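Local coordinates for putative dioxygenase (1H-3-hydroxy-4-oxoquinaldine 2,4-dioxygenase) (Mycobacteroides abscessus subsp. abscessus, PDB 6RA3), which cleaves the ring of the Pseudomonas quinolone signal (PQS) with dioxygen, releasing N-octanoylanthranilate and carbon monoxide, at residues S29-D34 with F177-R182; L42-A47 with Q255-A260; A101-A106 with P115-L120; R199-L204 with P234-R239. One frame throughout, in Å; residues are numbered along the deposited sequence.

Contact 1: residues S29-D34 with F177-R182; sequences SGWAHD and FDMWAR
W31 and A32, in the loop after strand 24-28, pack against helix 177-194, W31 on M179 and R182, A32 on W180. From CB, the R182 side chain sets off with CG anti to the backbone N (chi1 172°), which carries it past the indole: R182 CG lies 3.7 Å from W31 CZ3, and CD 3.8 Å from the same carbon. Beyond the apolar stem the chain bends at chi3 (-53°), and each nitrogen finds an acid or a sulfur. NE pairs with D68. NH1 lies 2.9 Å from D178 OD2 in a salt bridge, with a weak bond to M179 SD as well, while NH2 meets D178 OD1 at 3.0 Å. This end-on grip by two nitrogens fixes the guanidinium, and arginine suits the place by joining a greasy stem to a charged tip. M179 folds at chi2 and chi3 to bring SD to the indole edge, near its plane, 4.0 Å from W31 CZ3: a Met-aromatic contact. W180 starts away from the loop, yet its indole returns to meet the A32 methyl obliquely, A32 CB 3.8 Å from W180 CZ2. A32 is the third residue of a type II turn, with a positive phi of 76°, and its single methyl lets the indole come close. The arrangement belongs to the alpha/beta-hydrolase fold, in which the loop after this strand borders the active site beneath a helical cap; the side chain of W31 lies about 4 Å from that of H97, which probably binds substrate.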
loop_
_atom_site.group_PDB
_atom_site.type_symbol
_atom_site.label_atom_id
_atom_site.label_comp_id
_atom_site.label_asym_id
_atom_site.label_seq_id
_atom_site.Cartn_x
_atom_site.Cartn_y
_atom_site.Cartn_z
ATOM N N SER A 29 17.974 0.794 -5.837
ATOM C CA SER A 29 17.979 2.224 -5.628
ATOM C C SER A 29 19.239 2.610 -4.843
ATOM O O SER A 29 20.045 1.761 -4.459
ATOM C CB SER A 29 16.695 2.661 -4.918
ATOM O OG SER A 29 15.533 2.332 -5.675
ATOM N N GLY A 30 19.431 3.908 -4.656
ATOM C CA GLY A 30 20.503 4.426 -3.828
ATOM C C GLY A 30 20.124 4.386 -2.356
ATOM O O GLY A 30 19.140 3.762 -1.957
ATOM N N TRP A 31 20.923 5.070 -1.533
ATOM C CA TRP A 31 20.669 5.076 -0.098
ATOM C C TRP A 31 19.534 6.036 0.182
ATOM O O TRP A 31 19.454 7.097 -0.419
ATOM C CB TRP A 31 21.911 5.484 0.708
ATOM C CG TRP A 31 22.883 4.416 0.841
ATOM C CD1 TRP A 31 23.882 4.144 -0.021
ATOM C CD2 TRP A 31 22.960 3.415 1.882
ATOM N NE1 TRP A 31 24.578 3.054 0.405
ATOM C CE2 TRP A 31 24.037 2.592 1.573
ATOM C CE3 TRP A 31 22.232 3.159 3.043
ATOM C CZ2 TRP A 31 24.424 1.534 2.382
ATOM C CZ3 TRP A 31 22.596 2.095 3.826
ATOM C CH2 TRP A 31 23.689 1.299 3.503
ATOM N N ALA A 32 18.638 5.645 1.091
ATOM C CA ALA A 32 17.590 6.512 1.618
ATOM C C ALA A 32 16.439 6.725 0.657
ATOM O O ALA A 32 15.747 7.735 0.746
ATOM C CB ALA A 32 18.113 7.896 2.036
ATOM N N HIS A 33 16.202 5.811 -0.271
ATOM C CA HIS A 33 14.986 5.906 -1.052
ATOM C C HIS A 33 14.698 4.514 -1.570
ATOM O O HIS A 33 15.488 3.582 -1.381
ATOM C CB HIS A 33 15.067 6.992 -2.154
ATOM C CG HIS A 33 16.088 6.743 -3.216
ATOM N ND1 HIS A 33 16.161 7.521 -4.350
ATOM C CD2 HIS A 33 17.082 5.831 -3.323
ATOM C CE1 HIS A 33 17.145 7.089 -5.118
ATOM N NE2 HIS A 33 17.728 6.072 -4.514
ATOM N N ASP A 34 13.513 4.364 -2.154
ATOM C CA ASP A 34 13.004 3.022 -2.396
ATOM C C ASP A 34 12.665 2.805 -3.870
ATOM O O ASP A 34 13.123 3.548 -4.741
ATOM C CB ASP A 34 11.790 2.771 -1.495
ATOM C CG ASP A 34 10.639 3.717 -1.769
ATOM O OD1 ASP A 34 10.732 4.542 -2.708
ATOM O OD2 ASP A 34 9.626 3.643 -1.030
ATOM N N PHE A 177 18.629 10.353 10.872
ATOM C CA PHE A 177 20.059 10.290 11.136
ATOM C C PHE A 177 20.582 8.868 11.011
ATOM O O PHE A 177 21.626 8.641 10.385
ATOM C CB PHE A 177 20.369 10.857 12.522
ATOM C CG PHE A 177 21.771 10.584 12.970
ATOM C CD1 PHE A 177 22.824 11.286 12.423
ATOM C CD2 PHE A 177 22.038 9.588 13.896
ATOM C CE1 PHE A 177 24.136 11.026 12.821
ATOM C CE2 PHE A 177 23.326 9.326 14.300
ATOM C CZ PHE A 177 24.383 10.047 13.761
ATOM N N ASP A 178 19.846 7.881 11.540
ATOM C CA ASP A 178 20.331 6.501 11.477
ATOM C C ASP A 178 20.716 6.077 10.048
ATOM O O ASP A 178 21.787 5.505 9.814
ATOM C CB ASP A 178 19.277 5.552 12.050
ATOM C CG ASP A 178 19.603 4.089 11.793
ATOM O OD1 ASP A 178 20.417 3.518 12.542
ATOM O OD2 ASP A 178 19.035 3.482 10.843
ATOM N N MET A 179 19.843 6.313 9.083
ATOM C CA MET A 179 20.107 5.781 7.752
ATOM C C MET A 179 21.095 6.662 7.005
ATOM O O MET A 179 21.940 6.152 6.265
ATOM C CB MET A 179 18.806 5.644 6.940
ATOM C CG MET A 179 18.970 4.745 5.671
ATOM S SD MET A 179 19.433 3.090 6.002
ATOM C CE MET A 179 17.865 2.351 6.547
ATOM N N TRP A 180 20.995 7.979 7.177
ATOM C CA TRP A 180 21.947 8.885 6.544
ATOM C C TRP A 180 23.357 8.721 7.106
ATOM O O TRP A 180 24.336 8.750 6.350
ATOM C CB TRP A 180 21.452 10.312 6.695
ATOM C CG TRP A 180 20.430 10.588 5.684
ATOM C CD1 TRP A 180 19.077 10.498 5.828
ATOM C CD2 TRP A 180 20.671 10.957 4.326
ATOM N NE1 TRP A 180 18.456 10.807 4.642
ATOM C CE2 TRP A 180 19.414 11.091 3.701
ATOM C CE3 TRP A 180 21.830 11.191 3.575
ATOM C CZ2 TRP A 180 19.285 11.451 2.362
ATOM C CZ3 TRP A 180 21.700 11.549 2.250
ATOM C CH2 TRP A 180 20.435 11.673 1.654
ATOM N N ALA A 181 23.492 8.555 8.425
ATOM C CA ALA A 181 24.799 8.230 8.989
ATOM C C ALA A 181 25.322 6.923 8.409
ATOM O O ALA A 181 26.496 6.830 8.029
ATOM C CB ALA A 181 24.732 8.172 10.529
ATOM N N ARG A 182 24.469 5.910 8.289
ATOM C CA ARG A 182 24.941 4.616 7.784
ATOM C C ARG A 182 25.405 4.718 6.335
ATOM O O ARG A 182 26.401 4.094 5.947
ATOM C CB ARG A 182 23.847 3.549 7.900
ATOM C CG ARG A 182 24.175 2.213 7.216
ATOM C CD ARG A 182 23.106 1.169 7.528
ATOM N NE ARG A 182 22.912 1.075 8.968
ATOM C CZ ARG A 182 21.872 1.548 9.650
ATOM N NH1 ARG A 182 20.850 2.153 9.033
ATOM N NH2 ARG A 182 21.865 1.418 10.979
#

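Contact 2: residues L42-A47 with Q255-A260; sequences LPYLRA and QVAAEA
The helical segments 42-47 and 255-260 run nearly parallel, their axes crossing at -23° and approaching to 9.1 Å, with L45 and A257 as the closest pair of CA atoms, 6.2 Å apart. Alanine explains that spacing: a single methyl on A257 is all that projects from its helix at the centre of the contact, so the facing backbone can come near. Two consecutive residues of segment 42-47 close on that methyl. Y44 touches it with the base of its side chain, CB to A257 CB 3.6 Å; the ring then leads away from the other helix, so tyrosine gives its aliphatic root to the contact and carries its polar hydroxyl elsewhere. L45 meets the same methyl from a second direction, roughly at right angles to Y44 CB. Its CG stands anti to the carbonyl carbon (chi1 -66°), which turns the branched end across the gap, and CD2 reaches A257 CB at 4.1 Å. L45 CD2 also lies 4.4 Å from A260 CB, three residues further along and on the same side of its helix, so one leucine branch bridges two alanines. No hydrogen bond crosses the interface, which is made of apolar carbons. L45 continues onto F25 and T27 of strand 24-28, and A260 onto F25, so both helices rest on a common strand. R46 makes a cation-pi contact with Y170 of the third subunit. The pairing is characteristic of the alpha/beta-hydrolase fold, in which the helix after the third strand and the C-terminal helix lie side by side on one face of the central sheet.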
loop_
_atom_site.group_PDB
_atom_site.type_symbol
_atom_site.label_atom_id
_atom_site.label_comp_id
_atom_site.label_asym_id
_atom_site.label_seq_id
_atom_site.Cartn_x
_atom_site.Cartn_y
_atom_site.Cartn_z
ATOM N N LEU A 42 9.679 2.212 -14.955
ATOM C CA LEU A 42 8.972 0.939 -14.839
ATOM C C LEU A 42 8.082 0.609 -16.034
ATOM O O LEU A 42 8.111 -0.541 -16.495
ATOM C CB LEU A 42 8.143 0.975 -13.557
ATOM C CG LEU A 42 7.294 -0.271 -13.344
ATOM C CD1 LEU A 42 8.153 -1.514 -13.308
ATOM C CD2 LEU A 42 6.537 -0.103 -12.062
ATOM N N PRO A 43 7.254 1.509 -16.547
ATOM C CA PRO A 43 6.403 1.107 -17.682
ATOM C C PRO A 43 7.204 0.580 -18.863
ATOM O O PRO A 43 6.775 -0.368 -19.531
ATOM C CB PRO A 43 5.656 2.395 -18.036
ATOM C CG PRO A 43 5.912 3.350 -16.920
ATOM C CD PRO A 43 7.139 2.943 -16.239
ATOM N N TYR A 44 8.385 1.163 -19.110
ATOM C CA TYR A 44 9.248 0.755 -20.211
ATOM C C TYR A 44 9.976 -0.541 -19.888
ATOM O O TYR A 44 10.097 -1.415 -20.743
ATOM C CB TYR A 44 10.252 1.873 -20.536
ATOM C CG TYR A 44 9.617 3.214 -20.807
ATOM C CD1 TYR A 44 9.120 3.534 -22.060
ATOM C CD2 TYR A 44 9.523 4.171 -19.812
ATOM C CE1 TYR A 44 8.538 4.771 -22.307
ATOM C CE2 TYR A 44 8.943 5.404 -20.050
ATOM C CZ TYR A 44 8.462 5.703 -21.304
ATOM O OH TYR A 44 7.882 6.930 -21.542
ATOM N N LEU A 45 10.437 -0.707 -18.648
ATOM C CA LEU A 45 11.151 -1.933 -18.293
ATOM C C LEU A 45 10.224 -3.142 -18.340
ATOM O O LEU A 45 10.596 -4.214 -18.850
ATOM C CB LEU A 45 11.777 -1.803 -16.895
ATOM C CG LEU A 45 12.895 -0.761 -16.712
ATOM C CD1 LEU A 45 13.413 -0.765 -15.263
ATOM C CD2 LEU A 45 14.041 -1.015 -17.713
ATOM N N ARG A 46 9.025 -3.002 -17.773
ATOM C CA ARG A 46 8.155 -4.169 -17.620
ATOM C C ARG A 46 7.572 -4.604 -18.966
ATOM O O ARG A 46 7.204 -5.774 -19.131
ATOM C CB ARG A 46 7.035 -3.877 -16.594
ATOM C CG ARG A 46 6.055 -2.800 -17.006
ATOM C CD ARG A 46 4.841 -2.683 -16.088
ATOM N NE ARG A 46 3.736 -1.932 -16.708
ATOM C CZ ARG A 46 2.586 -1.623 -16.094
ATOM N NH1 ARG A 46 2.383 -2.001 -14.837
ATOM N NH2 ARG A 46 1.623 -0.933 -16.716
ATOM N N ALA A 47 7.491 -3.685 -19.932
ATOM C CA ALA A 47 7.110 -4.073 -21.285
ATOM C C ALA A 47 8.184 -4.927 -21.930
ATOM O O ALA A 47 7.876 -5.761 -22.784
ATOM C CB ALA A 47 6.839 -2.836 -22.131
ATOM N N GLN A 255 14.963 7.213 -21.913
ATOM C CA GLN A 255 16.318 7.067 -22.421
ATOM C C GLN A 255 17.095 6.039 -21.615
ATOM O O GLN A 255 17.791 5.181 -22.184
ATOM C CB GLN A 255 17.015 8.429 -22.408
ATOM C CG GLN A 255 16.223 9.503 -23.172
ATOM C CD GLN A 255 16.965 10.833 -23.317
ATOM O OE1 GLN A 255 18.194 10.885 -23.213
ATOM N NE2 GLN A 255 16.216 11.915 -23.550
ATOM N N VAL A 256 16.974 6.078 -20.288
ATOM C CA VAL A 256 17.751 5.138 -19.497
ATOM C C VAL A 256 17.197 3.746 -19.691
ATOM O O VAL A 256 17.955 2.765 -19.746
ATOM C CB VAL A 256 17.791 5.540 -18.005
ATOM C CG1 VAL A 256 18.444 4.434 -17.170
ATOM C CG2 VAL A 256 18.566 6.815 -17.826
ATOM N N ALA A 257 15.868 3.629 -19.799
ATOM C CA ALA A 257 15.278 2.317 -20.033
ATOM C C ALA A 257 15.768 1.772 -21.367
ATOM O O ALA A 257 16.241 0.629 -21.463
ATOM C CB ALA A 257 13.754 2.414 -19.989
ATOM N N ALA A 258 15.696 2.608 -22.400
ATOM C CA ALA A 258 16.302 2.287 -23.692
ATOM C C ALA A 258 17.724 1.753 -23.537
ATOM O O ALA A 258 18.075 0.719 -24.124
ATOM C CB ALA A 258 16.292 3.528 -24.571
ATOM N N GLU A 259 18.549 2.425 -22.709
ATOM C CA GLU A 259 19.935 1.988 -22.533
ATOM C C GLU A 259 20.005 0.595 -21.929
ATOM O O GLU A 259 20.840 -0.224 -22.338
ATOM C CB GLU A 259 20.706 2.967 -21.640
ATOM C CG GLU A 259 21.049 4.276 -22.265
ATOM C CD GLU A 259 22.126 4.161 -23.358
ATOM O OE1 GLU A 259 22.926 3.196 -23.358
ATOM O OE2 GLU A 259 22.153 5.058 -24.220
ATOM N N ALA A 260 19.166 0.322 -20.917
ATOM C CA ALA A 260 19.140 -0.999 -20.295
ATOM C C ALA A 260 18.706 -2.070 -21.285
ATOM O O ALA A 260 19.237 -3.183 -21.289
ATOM C CB ALA A 260 18.198 -0.991 -19.084
#

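Contact 3: residues A101-A106 with P115-L120; sequences AALEIA and PAVMIL
The shortest polar bond here lies within the helix that carries A102 and A106 against V117: I105 N donates to A101 O at 2.7 Å, and A106 N follows with a bond to A102 O. These turn-to-turn bonds set A102 and A106 one turn apart on the same side of the helix, facing the strand. The contact itself is wholly apolar. V117 answers the two alanines with the two arms of its fork: CG1, anti to the backbone N (chi1 171°), lies 4.0 Å from A102 CB, and CG2 lies 4.0 Å from A106 CB. A beta-branched side chain is apt in a strand, and here its two methyls meet one alanine methyl each. Two residues further along the strand, I119 extends its CG1 arm so that CD1 enters the branch of L103, 3.7 Å from CD1 of that leucine and 3.9 Å from both its CG and its CD2. The two side chains meet at about a right angle, and the leucine, longer than the alanines, spans the gap at this end. Helix and strand run in nearly opposite directions, 170° apart, as successive elements of the beta-alpha-beta unit formed by strand 90-95, helix 99-109 and strand 116-120. Strand 116-120 lies between strands 90-95 and 209-214 and bonds to both through its backbone, M118 to P92 and A94, V117 to A209 and R211. I105 turns to helix 71-84, while A116, M118 and L120 project from the other face of the sheet onto helix 253-266.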
loop_
_atom_site.group_PDB
_atom_site.type_symbol
_atom_site.label_atom_id
_atom_site.label_comp_id
_atom_site.label_asym_id
_atom_site.label_seq_id
_atom_site.Cartn_x
_atom_site.Cartn_y
_atom_site.Cartn_z
ATOM N N ALA A 101 26.665 -2.446 -4.520
ATOM C CA ALA A 101 26.043 -3.741 -4.275
ATOM C C ALA A 101 25.832 -4.497 -5.576
ATOM O O ALA A 101 26.034 -5.716 -5.633
ATOM C CB ALA A 101 24.714 -3.547 -3.551
ATOM N N ALA A 102 25.423 -3.783 -6.624
ATOM C CA ALA A 102 25.259 -4.414 -7.940
ATOM C C ALA A 102 26.542 -5.112 -8.395
ATOM O O ALA A 102 26.498 -6.234 -8.914
ATOM C CB ALA A 102 24.831 -3.365 -8.970
ATOM N N LEU A 103 27.704 -4.480 -8.181
ATOM C CA LEU A 103 28.963 -5.113 -8.583
ATOM C C LEU A 103 29.320 -6.273 -7.660
ATOM O O LEU A 103 29.838 -7.302 -8.110
ATOM C CB LEU A 103 30.065 -4.059 -8.620
ATOM C CG LEU A 103 29.730 -2.946 -9.619
ATOM C CD1 LEU A 103 30.617 -1.736 -9.471
ATOM C CD2 LEU A 103 29.844 -3.505 -11.036
ATOM N N GLU A 104 29.018 -6.144 -6.370
ATOM C CA GLU A 104 29.211 -7.271 -5.475
ATOM C C GLU A 104 28.341 -8.432 -5.906
ATOM O O GLU A 104 28.797 -9.581 -5.920
ATOM C CB GLU A 104 28.908 -6.858 -4.020
ATOM C CG GLU A 104 29.069 -7.980 -2.995
ATOM C CD GLU A 104 30.488 -8.558 -2.944
ATOM O OE1 GLU A 104 31.432 -7.823 -3.293
ATOM O OE2 GLU A 104 30.653 -9.743 -2.556
ATOM N N ILE A 105 27.082 -8.154 -6.274
ATOM C CA ILE A 105 26.194 -9.225 -6.740
ATOM C C ILE A 105 26.752 -9.851 -8.016
ATOM O O ILE A 105 26.745 -11.081 -8.183
ATOM C CB ILE A 105 24.759 -8.699 -6.961
ATOM C CG1 ILE A 105 24.118 -8.239 -5.636
ATOM C CG2 ILE A 105 23.892 -9.773 -7.651
ATOM C CD1 ILE A 105 22.907 -7.276 -5.810
ATOM N N ALA A 106 27.220 -9.019 -8.951
ATOM C CA ALA A 106 27.790 -9.573 -10.182
ATOM C C ALA A 106 28.972 -10.477 -9.875
ATOM O O ALA A 106 29.127 -11.538 -10.490
ATOM C CB ALA A 106 28.216 -8.461 -11.125
ATOM N N PRO A 115 24.661 -11.470 -16.572
ATOM C CA PRO A 115 25.429 -11.142 -17.782
ATOM C C PRO A 115 25.643 -9.663 -17.996
ATOM O O PRO A 115 26.429 -9.290 -18.870
ATOM C CB PRO A 115 24.548 -11.705 -18.899
ATOM C CG PRO A 115 23.168 -11.454 -18.368
ATOM C CD PRO A 115 23.258 -11.790 -16.899
ATOM N N ALA A 116 24.971 -8.802 -17.253
ATOM C CA ALA A 116 25.180 -7.380 -17.456
ATOM C C ALA A 116 24.716 -6.619 -16.222
ATOM O O ALA A 116 23.938 -7.126 -15.406
ATOM C CB ALA A 116 24.455 -6.887 -18.708
ATOM N N VAL A 117 25.196 -5.384 -16.125
ATOM C CA VAL A 117 24.923 -4.469 -15.019
ATOM C C VAL A 117 24.920 -3.058 -15.569
ATOM O O VAL A 117 25.895 -2.633 -16.187
ATOM C CB VAL A 117 25.979 -4.544 -13.887
ATOM C CG1 VAL A 117 25.753 -3.408 -12.863
ATOM C CG2 VAL A 117 25.990 -5.893 -13.221
ATOM N N MET A 118 23.865 -2.306 -15.294
ATOM C CA MET A 118 23.823 -0.875 -15.565
ATOM C C MET A 118 23.928 -0.095 -14.258
ATOM O O MET A 118 23.243 -0.416 -13.277
ATOM C CB MET A 118 22.537 -0.481 -16.293
ATOM C CG MET A 118 22.388 1.002 -16.515
ATOM S SD MET A 118 21.259 1.491 -17.856
ATOM C CE MET A 118 22.249 0.914 -19.198
ATOM N N ILE A 119 24.766 0.944 -14.260
ATOM C CA ILE A 119 24.958 1.820 -13.108
ATOM C C ILE A 119 24.656 3.243 -13.537
ATOM O O ILE A 119 25.034 3.664 -14.635
ATOM C CB ILE A 119 26.377 1.688 -12.522
ATOM C CG1 ILE A 119 26.620 0.233 -12.080
ATOM C CG2 ILE A 119 26.572 2.652 -11.358
ATOM C CD1 ILE A 119 28.023 -0.069 -11.575
ATOM N N LEU A 120 23.923 3.959 -12.688
ATOM C CA LEU A 120 23.477 5.327 -12.929
ATOM C C LEU A 120 24.220 6.258 -11.970
ATOM O O LEU A 120 24.054 6.153 -10.748
ATOM C CB LEU A 120 21.967 5.453 -12.727
ATOM C CG LEU A 120 20.960 5.018 -13.799
ATOM C CD1 LEU A 120 21.409 3.810 -14.583
ATOM C CD2 LEU A 120 19.631 4.755 -13.116
#

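Contact 4: residues R199-L204 with P234-R239; sequences RRMEAL and PWFSYR
M201 reaches out from helix 197-202 toward two aromatic rings that follow one another in the chain, W235 and F236, and it meets each with a different part of its side chain. Its root takes the indole: CB lies 4.0 Å from W235 CH2, the approach being oblique to the ring. The tip takes the phenyl group. The thioether, bent at chi3 (-116°), slants across F236, with CE 3.7 Å from CE1 and SD 3.9 Å from that same carbon. The sulfur lies 5.0 Å from the centre of the F236 ring and 73° off its normal, an oblique Met-aromatic contact. Methionine, flexible and unbranched, can follow both surfaces at once. F236 opens strand 236-240, the outermost strand at one end of the alpha/beta-hydrolase sheet, and M201 also touches I210 of the adjoining strand 209-214, so the short helix lies against the edge of the sheet. W235 turns its ring toward the helix with CG between the backbone N and the carbonyl carbon (chi1 41°), and the wide indole spans the distance to M201 CB. The phenyl of F236 offers an apolar ring to the thioether and is also met edge-to-face by F229 of helix 221-232.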
loop_
_atom_site.group_PDB
_atom_site.type_symbol
_atom_site.label_atom_id
_atom_site.label_comp_id
_atom_site.label_asym_id
_atom_site.label_seq_id
_atom_site.Cartn_x
_atom_site.Cartn_y
_atom_site.Cartn_z
ATOM N N ARG A 199 38.308 0.521 -10.043
ATOM C CA ARG A 199 39.215 -0.467 -9.476
ATOM C C ARG A 199 38.440 -1.660 -8.934
ATOM O O ARG A 199 38.866 -2.816 -9.090
ATOM C CB ARG A 199 40.089 0.181 -8.396
ATOM C CG ARG A 199 41.190 1.074 -8.987
ATOM C CD ARG A 199 42.011 1.798 -7.923
ATOM N NE ARG A 199 42.805 0.885 -7.094
ATOM C CZ ARG A 199 43.915 0.262 -7.495
ATOM N NH1 ARG A 199 44.373 0.434 -8.731
ATOM N NH2 ARG A 199 44.565 -0.546 -6.664
ATOM N N ARG A 200 37.278 -1.413 -8.317
ATOM C CA ARG A 200 36.438 -2.540 -7.921
ATOM C C ARG A 200 36.093 -3.397 -9.141
ATOM O O ARG A 200 36.186 -4.632 -9.090
ATOM C CB ARG A 200 35.173 -2.047 -7.199
ATOM C CG ARG A 200 34.512 -3.121 -6.300
ATOM C CD ARG A 200 33.676 -4.161 -7.081
ATOM N NE ARG A 200 33.295 -5.308 -6.246
ATOM C CZ ARG A 200 33.914 -6.487 -6.240
ATOM N NH1 ARG A 200 34.942 -6.712 -7.050
ATOM N NH2 ARG A 200 33.500 -7.449 -5.420
ATOM N N MET A 201 35.739 -2.756 -10.264
ATOM C CA MET A 201 35.377 -3.507 -11.478
ATOM C C MET A 201 36.538 -4.344 -12.016
ATOM O O MET A 201 36.334 -5.486 -12.463
ATOM C CB MET A 201 34.893 -2.556 -12.566
ATOM C CG MET A 201 33.597 -1.860 -12.224
ATOM S SD MET A 201 32.938 -0.959 -13.599
ATOM C CE MET A 201 32.948 0.763 -13.172
ATOM N N GLU A 202 37.760 -3.784 -12.015
ATOM C CA GLU A 202 38.915 -4.529 -12.506
ATOM C C GLU A 202 39.243 -5.714 -11.611
ATOM O O GLU A 202 39.898 -6.664 -12.065
ATOM C CB GLU A 202 40.134 -3.613 -12.636
ATOM C CG GLU A 202 39.917 -2.382 -13.529
ATOM C CD GLU A 202 41.191 -1.544 -13.708
ATOM O OE1 GLU A 202 42.096 -1.986 -14.447
ATOM O OE2 GLU A 202 41.287 -0.443 -13.115
ATOM N N ALA A 203 38.789 -5.697 -10.360
ATOM C CA ALA A 203 38.983 -6.834 -9.474
ATOM C C ALA A 203 37.970 -7.956 -9.701
ATOM O O ALA A 203 38.050 -8.986 -9.017
ATOM C CB ALA A 203 38.923 -6.361 -8.025
ATOM N N LEU A 204 37.028 -7.800 -10.635
ATOM C CA LEU A 204 36.018 -8.832 -10.865
ATOM C C LEU A 204 36.651 -10.062 -11.487
ATOM O O LEU A 204 37.355 -9.960 -12.497
ATOM C CB LEU A 204 34.910 -8.300 -11.777
ATOM C CG LEU A 204 33.945 -7.298 -11.144
ATOM C CD1 LEU A 204 33.165 -6.556 -12.210
ATOM C CD2 LEU A 204 33.018 -8.002 -10.143
ATOM N N PRO A 234 37.017 -4.493 -22.992
ATOM C CA PRO A 234 35.872 -4.639 -23.908
ATOM C C PRO A 234 34.526 -4.680 -23.200
ATOM O O PRO A 234 33.543 -4.183 -23.756
ATOM C CB PRO A 234 36.169 -5.966 -24.628
ATOM C CG PRO A 234 37.663 -6.094 -24.573
ATOM C CD PRO A 234 38.044 -5.529 -23.222
ATOM N N TRP A 235 34.452 -5.246 -21.987
ATOM C CA TRP A 235 33.162 -5.445 -21.326
ATOM C C TRP A 235 32.560 -4.167 -20.770
ATOM O O TRP A 235 31.407 -4.192 -20.332
ATOM C CB TRP A 235 33.289 -6.470 -20.194
ATOM C CG TRP A 235 34.518 -6.353 -19.366
ATOM C CD1 TRP A 235 35.651 -7.113 -19.472
ATOM C CD2 TRP A 235 34.750 -5.430 -18.290
ATOM N NE1 TRP A 235 36.574 -6.719 -18.529
ATOM C CE2 TRP A 235 36.044 -5.690 -17.790
ATOM C CE3 TRP A 235 33.988 -4.414 -17.698
ATOM C CZ2 TRP A 235 36.592 -4.968 -16.725
ATOM C CZ3 TRP A 235 34.539 -3.692 -16.642
ATOM C CH2 TRP A 235 35.824 -3.975 -16.169
ATOM N N PHE A 236 33.290 -3.064 -20.774
ATOM C CA PHE A 236 32.809 -1.817 -20.212
ATOM C C PHE A 236 32.372 -0.891 -21.329
ATOM O O PHE A 236 33.023 -0.803 -22.372
ATOM C CB PHE A 236 33.885 -1.132 -19.356
ATOM C CG PHE A 236 33.417 0.139 -18.690
ATOM C CD1 PHE A 236 32.851 0.108 -17.414
ATOM C CD2 PHE A 236 33.540 1.367 -19.328
ATOM C CE1 PHE A 236 32.431 1.302 -16.788
ATOM C CE2 PHE A 236 33.120 2.553 -18.716
ATOM C CZ PHE A 236 32.555 2.526 -17.451
ATOM N N SER A 237 31.259 -0.213 -21.099
ATOM C CA SER A 237 30.761 0.842 -21.963
ATOM C C SER A 237 30.133 1.877 -21.063
ATOM O O SER A 237 29.952 1.653 -19.863
ATOM C CB SER A 237 29.721 0.338 -22.982
ATOM O OG SER A 237 28.610 -0.247 -22.309
ATOM N N TYR A 238 29.761 3.001 -21.652
ATOM C CA TYR A 238 29.287 4.128 -20.870
ATOM C C TYR A 238 28.632 5.120 -21.815
ATOM O O TYR A 238 28.783 5.043 -23.036
ATOM C CB TYR A 238 30.435 4.808 -20.104
ATOM C CG TYR A 238 31.271 5.742 -20.968
ATOM C CD1 TYR A 238 30.911 7.078 -21.130
ATOM C CD2 TYR A 238 32.397 5.279 -21.639
ATOM C CE1 TYR A 238 31.654 7.932 -21.914
ATOM C CE2 TYR A 238 33.161 6.130 -22.430
ATOM C CZ TYR A 238 32.780 7.457 -22.561
ATOM O OH TYR A 238 33.528 8.308 -23.340
ATOM N N ARG A 239 27.960 6.099 -21.223
ATOM C CA ARG A 239 27.174 7.061 -21.974
ATOM C C ARG A 239 26.819 8.254 -21.092
ATOM O O ARG A 239 26.003 8.138 -20.168
ATOM C CB ARG A 239 25.916 6.380 -22.518
ATOM C CG ARG A 239 25.004 7.279 -23.354
ATOM C CD ARG A 239 24.853 6.773 -24.793
ATOM N NE ARG A 239 24.820 5.315 -24.882
ATOM C CZ ARG A 239 24.619 4.630 -26.002
ATOM N NH1 ARG A 239 24.418 5.268 -27.151
ATOM N NH2 ARG A 239 24.615 3.301 -25.964
#

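Contact 1 stands apart at the cap, about 25 Å from contact 2 and about 26 Å from contact 4 between centres, and touches none of the others; contacts 3 and 4, with centres about 10 Å apart, reach one sheet. Segments 42-47 and 255-260 close a long loop that encloses contacts 3 and 4; contact 1 interleaves with contact 2. Contacts 2 and 3 touch where M118, on the sheet face turned to helix 253-266, packs on E259, M118 CE to E259 CB 3.5 Å. Salt bridges join contacts 2 and 4 (E259 OE2 to R239 NE, 2.8 Å) and contacts 3 and 4 (E104 OE1 to R200 NH2, 3.0 Å). Thus helices are fastened to both faces and one end of the sheet, with contact 1 bordering the substrate site.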